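Local atomic coordinates of diguanylate cyclase (Pseudomonas aeruginosa, PDB entry 5M3C), a protein that joins a GGDEF domain to an EAL domain and binds calcium in each of them, with GTP also bound in the GGDEF domain. Residues I330-T335 with I386-E391; Q299-E304 with I350-K355; L205-E210 with C404-G409. All blocks are in the same frame, centred on the assembly; numbering follows the deposited sequence.

Overall arrangement
All three contacts lie in the EAL domain, in a barrel of eight strands, and each supplies one calcium ligand: Asp331 in contact 1, Glu301 in contact 2 and Glu210 in contact 3. Contact 2 is the buried one, bridging strands 298-303 and 350-353 by a salt bridge and an amide-on-isoleucine contact. Contacts 1 and 3 are partly buried. Contact 1, where strands 327-333 and 384-387 give way to loops, brings three carboxylates together without a bond across them. Contact 3 joins strands 206-217 and 406-417 across strand 192-200 by side chains, two glutamine amides meeting a valine and the metal-binding carboxylate. Lys352 of contact 2 links to contact 3 through a hydrogen bond to Gln408.

Contact 1 of 3, residues I330-T335 with I386-E391; sequences IDDFGT and IAEGVE. With CA (calcium ion), chain H.
Glu388 reaches the paired acids Asp331 and Asp332 with both carboxylate oxygens, one for each. Its OE1 lies 2.9 Å from Asp331 OD1, and its OE2 lies 3.0 Å from Asp332 OD1; these are acceptors facing acceptors, and no hydrogen bond joins the segments. The Glu388 carboxylate stands nearly perpendicular to both of the others (79° to that of Asp331), and its chain, extended beyond CG, gives it the length to span from the chain just beyond Ala387. On the other side the backbone turns a corner at Asp332, so that consecutive residues can both offer carboxylates to the same neighbour. Asp331 divides its oxygens: OD2 binds the calcium ion at 2.4 Å, while OD1 accepts a hydrogen bond from the backbone N of Asp332 at 2.9 Å, met from above the carboxylate plane. A short aspartate suits this place, since its carboxylate can bind the metal and still reach back to the following peptide. Glu210, Asn269 and Glu301 complete the protein ligands of the metal. With no bond across it, the contact probably depends on calcium and the surrounding fold; if the acids are charged, their negative potential is probably offset partly by calcium and Lys352.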
# COMPACT_ATOMS: atom_id res chain seq x y z
N ILE B 330 8.89 -4.31 -15.66
CA ILE B 330 8.60 -3.53 -14.47
C ILE B 330 9.46 -2.26 -14.50
O ILE B 330 10.69 -2.32 -14.58
CB ILE B 330 8.85 -4.35 -13.19
CG1 ILE B 330 8.30 -3.63 -11.96
CG2 ILE B 330 10.33 -4.64 -13.00
CD1 ILE B 330 6.79 -3.74 -11.84
N ASP B 331 8.78 -1.12 -14.46
CA ASP B 331 9.42 0.18 -14.61
C ASP B 331 9.62 0.83 -13.25
O ASP B 331 8.90 0.54 -12.30
CB ASP B 331 8.54 1.08 -15.49
CG ASP B 331 9.33 2.15 -16.22
OD1 ASP B 331 10.57 2.22 -16.05
OD2 ASP B 331 8.71 2.93 -16.97
N ASP B 332 10.62 1.72 -13.17
CA ASP B 332 10.93 2.44 -11.94
C ASP B 332 11.05 1.48 -10.76
O ASP B 332 10.29 1.60 -9.79
CB ASP B 332 9.85 3.48 -11.65
CG ASP B 332 9.51 4.33 -12.85
OD1 ASP B 332 10.44 4.82 -13.52
OD2 ASP B 332 8.31 4.52 -13.12
N PHE B 333 11.99 0.55 -10.82
CA PHE B 333 12.08 -0.51 -9.82
C PHE B 333 13.03 -0.19 -8.67
O PHE B 333 14.14 0.29 -8.89
CB PHE B 333 12.49 -1.83 -10.46
CG PHE B 333 12.42 -3.00 -9.52
CD1 PHE B 333 11.21 -3.62 -9.27
CD2 PHE B 333 13.55 -3.47 -8.89
CE1 PHE B 333 11.13 -4.70 -8.41
CE2 PHE B 333 13.49 -4.55 -8.03
CZ PHE B 333 12.27 -5.16 -7.79
N GLY B 334 12.59 -0.47 -7.45
CA GLY B 334 13.45 -0.40 -6.27
C GLY B 334 13.21 0.78 -5.35
O GLY B 334 13.77 0.83 -4.25
N THR B 335 12.38 1.73 -5.78
CA THR B 335 12.21 2.99 -5.07
C THR B 335 11.58 2.85 -3.68
O THR B 335 12.19 3.23 -2.67
CB THR B 335 11.37 3.98 -5.88
OG1 THR B 335 10.19 3.32 -6.37
CG2 THR B 335 12.16 4.53 -7.06
N ILE B 386 17.83 -3.80 -16.70
CA ILE B 386 18.26 -2.69 -17.54
C ILE B 386 18.27 -1.38 -16.75
O ILE B 386 17.30 -1.02 -16.09
CB ILE B 386 17.35 -2.53 -18.77
CG1 ILE B 386 17.83 -1.35 -19.63
CG2 ILE B 386 15.90 -2.32 -18.36
CD1 ILE B 386 17.12 -1.24 -20.97
N ALA B 387 19.39 -0.67 -16.83
CA ALA B 387 19.54 0.62 -16.18
C ALA B 387 18.79 1.67 -16.99
O ALA B 387 18.80 1.64 -18.22
CB ALA B 387 21.02 0.98 -16.08
N GLU B 388 18.14 2.61 -16.30
CA GLU B 388 17.44 3.69 -16.98
C GLU B 388 17.93 5.05 -16.51
O GLU B 388 18.24 5.24 -15.34
CB GLU B 388 15.92 3.56 -16.77
CG GLU B 388 15.38 4.35 -15.59
CD GLU B 388 13.90 4.08 -15.33
OE1 GLU B 388 13.36 3.11 -15.90
OE2 GLU B 388 13.29 4.85 -14.56
N GLY B 389 17.99 6.00 -17.45
CA GLY B 389 18.43 7.35 -17.14
C GLY B 389 19.93 7.43 -16.93
O GLY B 389 20.40 8.00 -15.95
N VAL B 390 20.68 6.85 -17.86
CA VAL B 390 22.14 6.87 -17.79
C VAL B 390 22.67 8.13 -18.46
O VAL B 390 22.52 8.32 -19.66
CB VAL B 390 22.75 5.63 -18.45
CG1 VAL B 390 24.26 5.64 -18.29
CG2 VAL B 390 22.15 4.38 -17.84
N GLU B 391 23.30 8.99 -17.66
CA GLU B 391 23.72 10.31 -18.14
C GLU B 391 25.23 10.42 -18.36
O GLU B 391 25.67 10.85 -19.42
CB GLU B 391 23.24 11.39 -17.16
CG GLU B 391 21.73 11.57 -17.16
CD GLU B 391 21.26 12.70 -16.26
OE1 GLU B 391 22.11 13.33 -15.59
OE2 GLU B 391 20.04 12.97 -16.22
CA CA H . 9.38 3.73 -19.13

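Contact 2 of 3, residues Q299-E304 with I350-K355; sequences QLEITE and ILKIDK. With CA (calcium ion), chain H.
Strands 298-303 and 350-353, the first carrying Gln299 and Glu301, the second Ile350 and Lys352, run parallel but are not neighbours: strand 327-333 lies between them, and the closest CA atoms, those of Glu301 and Ile350, are 8.5 Å apart. The contact is therefore made by side chains alone. Alternate residues of each strand send their side chains across the intervening one, Gln299 meeting Ile350 and Glu301 meeting Lys352, both pairs crossing at about a right angle. This is the interior of the TIM-barrel-like fold of EAL domains, where the parallel strands bring ligands from several directions to one metal. Glu301 uses both oxygens of its carboxylate: OE1 binds the calcium ion at 2.1 Å, and OE2 forms a salt bridge with Lys352 NZ at 2.8 Å. The ammonium group comes from above the carboxylate plane, 45° out of it; a bend at chi3 (72°) turns CE and NZ toward the carboxylate, while Lys352 CD itself lies 3.5 Å from Glu301 OE2. A lysine suits this buried place, where it can pair with a metal ligand and would probably offset part of its charge; NZ is further held by a hydrogen bond to Gln408 OE1. Deeper in the barrel, the end of the extended Gln299 chain lies against the flank of Ile350, with Gln299 CD 3.7 Å from Ile350 CG1.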
# COMPACT_ATOMS: atom_id res chain seq x y z
N GLN B 299 6.89 -4.43 -26.32
CA GLN B 299 7.06 -4.56 -24.88
C GLN B 299 6.22 -3.53 -24.12
O GLN B 299 6.23 -2.34 -24.44
CB GLN B 299 8.54 -4.39 -24.50
CG GLN B 299 8.79 -4.27 -23.00
CD GLN B 299 10.26 -4.19 -22.66
OE1 GLN B 299 11.06 -4.99 -23.14
NE2 GLN B 299 10.63 -3.22 -21.82
N LEU B 300 5.51 -4.01 -23.10
CA LEU B 300 4.67 -3.14 -22.27
C LEU B 300 5.31 -2.91 -20.91
O LEU B 300 5.46 -3.84 -20.12
CB LEU B 300 3.28 -3.75 -22.09
CG LEU B 300 2.48 -3.94 -23.38
CD1 LEU B 300 1.21 -4.73 -23.10
CD2 LEU B 300 2.16 -2.61 -24.03
N GLU B 301 5.70 -1.67 -20.65
CA GLU B 301 6.31 -1.31 -19.37
C GLU B 301 5.23 -0.91 -18.38
O GLU B 301 4.33 -0.15 -18.71
CB GLU B 301 7.29 -0.14 -19.55
CG GLU B 301 8.54 -0.49 -20.35
CD GLU B 301 9.47 0.70 -20.52
OE1 GLU B 301 9.20 1.76 -19.93
OE2 GLU B 301 10.48 0.56 -21.24
N ILE B 302 5.32 -1.43 -17.16
CA ILE B 302 4.35 -1.09 -16.12
C ILE B 302 5.07 -0.66 -14.85
O ILE B 302 5.99 -1.33 -14.40
CB ILE B 302 3.41 -2.27 -15.82
CG1 ILE B 302 2.99 -2.95 -17.13
CG2 ILE B 302 2.20 -1.79 -15.03
CD1 ILE B 302 1.92 -4.01 -16.96
N THR B 303 4.64 0.46 -14.28
CA THR B 303 5.31 1.03 -13.12
C THR B 303 5.17 0.13 -11.89
O THR B 303 4.08 -0.37 -11.60
CB THR B 303 4.78 2.45 -12.81
OG1 THR B 303 5.54 3.02 -11.74
CG2 THR B 303 3.31 2.42 -12.43
N GLU B 304 6.28 -0.06 -11.18
CA GLU B 304 6.29 -0.89 -9.97
C GLU B 304 5.19 -0.48 -9.01
O GLU B 304 4.33 -1.29 -8.64
CB GLU B 304 7.65 -0.77 -9.27
CG GLU B 304 7.83 -1.70 -8.08
CD GLU B 304 9.11 -1.43 -7.32
OE1 GLU B 304 9.68 -2.39 -6.74
OE2 GLU B 304 9.56 -0.27 -7.29
N ILE B 350 11.61 -8.04 -18.25
CA ILE B 350 12.56 -6.95 -18.05
C ILE B 350 12.41 -6.33 -16.67
O ILE B 350 11.33 -6.34 -16.09
CB ILE B 350 12.36 -5.85 -19.11
CG1 ILE B 350 12.36 -6.45 -20.53
CG2 ILE B 350 13.41 -4.76 -18.98
CD1 ILE B 350 13.68 -7.05 -20.94
N LEU B 351 13.50 -5.79 -16.14
CA LEU B 351 13.50 -5.11 -14.85
C LEU B 351 14.22 -3.77 -15.02
O LEU B 351 15.42 -3.72 -15.27
CB LEU B 351 14.22 -5.98 -13.80
CG LEU B 351 14.30 -5.54 -12.33
CD1 LEU B 351 14.98 -4.18 -12.17
CD2 LEU B 351 12.92 -5.52 -11.69
N LYS B 352 13.47 -2.67 -14.88
CA LYS B 352 14.05 -1.35 -15.10
C LYS B 352 14.43 -0.64 -13.80
O LYS B 352 13.57 -0.29 -12.99
CB LYS B 352 13.09 -0.49 -15.92
CG LYS B 352 12.54 -1.19 -17.15
CD LYS B 352 12.07 -0.20 -18.20
CE LYS B 352 13.24 0.49 -18.88
NZ LYS B 352 12.81 1.35 -20.01
N ILE B 353 15.73 -0.42 -13.62
CA ILE B 353 16.24 0.22 -12.41
C ILE B 353 15.92 1.71 -12.42
O ILE B 353 16.27 2.42 -13.37
CB ILE B 353 17.77 0.06 -12.28
CG1 ILE B 353 18.17 -1.41 -12.45
CG2 ILE B 353 18.25 0.60 -10.94
CD1 ILE B 353 19.66 -1.66 -12.36
N ASP B 354 15.26 2.19 -11.37
CA ASP B 354 14.84 3.58 -11.27
C ASP B 354 16.00 4.56 -11.49
O ASP B 354 17.15 4.26 -11.16
CB ASP B 354 14.20 3.85 -9.91
CG ASP B 354 13.47 5.18 -9.85
OD1 ASP B 354 12.48 5.35 -10.60
OD2 ASP B 354 13.87 6.04 -9.04
N LYS B 355 15.68 5.73 -12.03
CA LYS B 355 16.68 6.73 -12.38
C LYS B 355 17.37 7.33 -11.15
O LYS B 355 18.45 7.91 -11.27
CB LYS B 355 16.04 7.86 -13.19
CA CA H . 9.38 3.73 -19.13

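Contact 3 of 3, residues L205-E210 with C404-G409; sequences LLVGAE and CEQIQG. With CA (calcium ion), chain H.
Val207 and Gln406 mark the closest backbone approach, 7.8 Å between CA atoms, of two strand segments that run in similar directions, 34° apart. Glu210 and Gln408 form the polar half of the contact. Gln408 NE2 donates to Glu210 OE1 at 2.7 Å, with an N-H...O angle of 149°; the nitrogen lies nearly in line with the CD-OE1 bond of Glu210, and the amide and carboxylate planes are close to perpendicular. Strand 192-200 separates the two strands in the barrel sheet of the EAL domain and runs antiparallel to both, so the Glu210-Gln408 link across it needs long side chains. Glutamate and glutamine have that length: each chain is extended beyond CG, and in Gln408 CG lies opposite the backbone N (chi1 177°), which sends the amide across to Glu210. The other carboxylate oxygen, Glu210 OE2, binds the calcium ion at 2.4 Å, so the amide is placed as a second-shell group and probably helps fix how the carboxylate is turned. Gln408 NE2 also bonds to Gln196 OE1. Toward the start of both segments the contact becomes apolar on one side: Val207 CG1 rests against the amide of Gln406, 3.6 Å from CD, the branched valine covering part of that flat group.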
# COMPACT_ATOMS: atom_id res chain seq x y z
N LEU B 205 25.62 -3.48 -28.94
CA LEU B 205 24.67 -3.30 -30.04
C LEU B 205 23.29 -2.90 -29.51
O LEU B 205 22.96 -3.15 -28.34
CB LEU B 205 24.56 -4.60 -30.85
N LEU B 206 22.48 -2.28 -30.37
CA LEU B 206 21.12 -1.89 -30.01
C LEU B 206 20.32 -3.09 -29.51
O LEU B 206 20.42 -4.19 -30.06
CB LEU B 206 20.41 -1.26 -31.22
CG LEU B 206 20.52 0.26 -31.39
CD1 LEU B 206 19.21 0.94 -31.00
CD2 LEU B 206 21.69 0.84 -30.59
N VAL B 207 19.51 -2.88 -28.47
CA VAL B 207 18.70 -3.94 -27.89
C VAL B 207 17.21 -3.63 -27.96
O VAL B 207 16.38 -4.43 -27.52
CB VAL B 207 19.07 -4.19 -26.42
CG1 VAL B 207 18.61 -5.57 -25.99
CG2 VAL B 207 20.56 -4.02 -26.20
N GLY B 208 16.87 -2.47 -28.51
CA GLY B 208 15.49 -2.05 -28.60
C GLY B 208 15.36 -0.55 -28.40
O GLY B 208 16.37 0.16 -28.35
N ALA B 209 14.13 -0.07 -28.27
CA ALA B 209 13.90 1.35 -28.06
C ALA B 209 12.61 1.57 -27.28
O ALA B 209 11.74 0.70 -27.25
CB ALA B 209 13.83 2.08 -29.39
N GLU B 210 12.49 2.73 -26.63
CA GLU B 210 11.28 3.08 -25.91
C GLU B 210 10.55 4.23 -26.60
O GLU B 210 11.17 5.23 -26.98
CB GLU B 210 11.59 3.46 -24.46
CG GLU B 210 10.35 3.71 -23.63
CD GLU B 210 10.66 4.11 -22.20
OE1 GLU B 210 11.85 4.28 -21.87
OE2 GLU B 210 9.72 4.25 -21.40
N CYS B 404 25.74 -5.10 -15.06
CA CYS B 404 24.45 -4.63 -15.57
C CYS B 404 24.35 -4.93 -17.06
O CYS B 404 25.18 -4.50 -17.86
CB CYS B 404 24.28 -3.13 -15.33
SG CYS B 404 22.60 -2.53 -15.65
N GLU B 405 23.31 -5.68 -17.44
CA GLU B 405 23.18 -6.19 -18.80
C GLU B 405 22.95 -5.08 -19.84
O GLU B 405 23.74 -4.93 -20.78
CB GLU B 405 22.04 -7.21 -18.87
CG GLU B 405 21.92 -7.92 -20.21
CD GLU B 405 20.84 -8.99 -20.21
OE1 GLU B 405 20.53 -9.52 -21.30
OE2 GLU B 405 20.31 -9.31 -19.12
N GLN B 406 21.88 -4.32 -19.67
CA GLN B 406 21.50 -3.31 -20.64
C GLN B 406 21.55 -1.91 -20.05
O GLN B 406 21.83 -1.74 -18.86
CB GLN B 406 20.11 -3.59 -21.19
CG GLN B 406 20.03 -4.87 -22.00
CD GLN B 406 18.62 -5.20 -22.44
OE1 GLN B 406 17.70 -4.39 -22.26
NE2 GLN B 406 18.43 -6.38 -23.01
N ILE B 407 21.27 -0.92 -20.88
CA ILE B 407 21.37 0.47 -20.47
C ILE B 407 20.53 1.39 -21.35
O ILE B 407 20.25 1.08 -22.52
CB ILE B 407 22.84 0.94 -20.48
CG1 ILE B 407 23.15 1.71 -19.20
CG2 ILE B 407 23.14 1.78 -21.72
CD1 ILE B 407 24.56 2.24 -19.12
N GLN B 408 20.15 2.53 -20.79
CA GLN B 408 19.30 3.50 -21.47
C GLN B 408 19.48 4.90 -20.87
O GLN B 408 19.45 5.07 -19.65
CB GLN B 408 17.84 3.07 -21.37
CG GLN B 408 16.85 4.05 -21.98
CD GLN B 408 15.42 3.55 -21.96
OE1 GLN B 408 15.15 2.44 -21.50
NE2 GLN B 408 14.50 4.36 -22.46
N GLY B 409 19.65 5.90 -21.73
CA GLY B 409 19.77 7.28 -21.28
C GLY B 409 20.52 8.22 -22.20
O GLY B 409 20.96 7.84 -23.28
CA CA H . 9.38 3.73 -19.13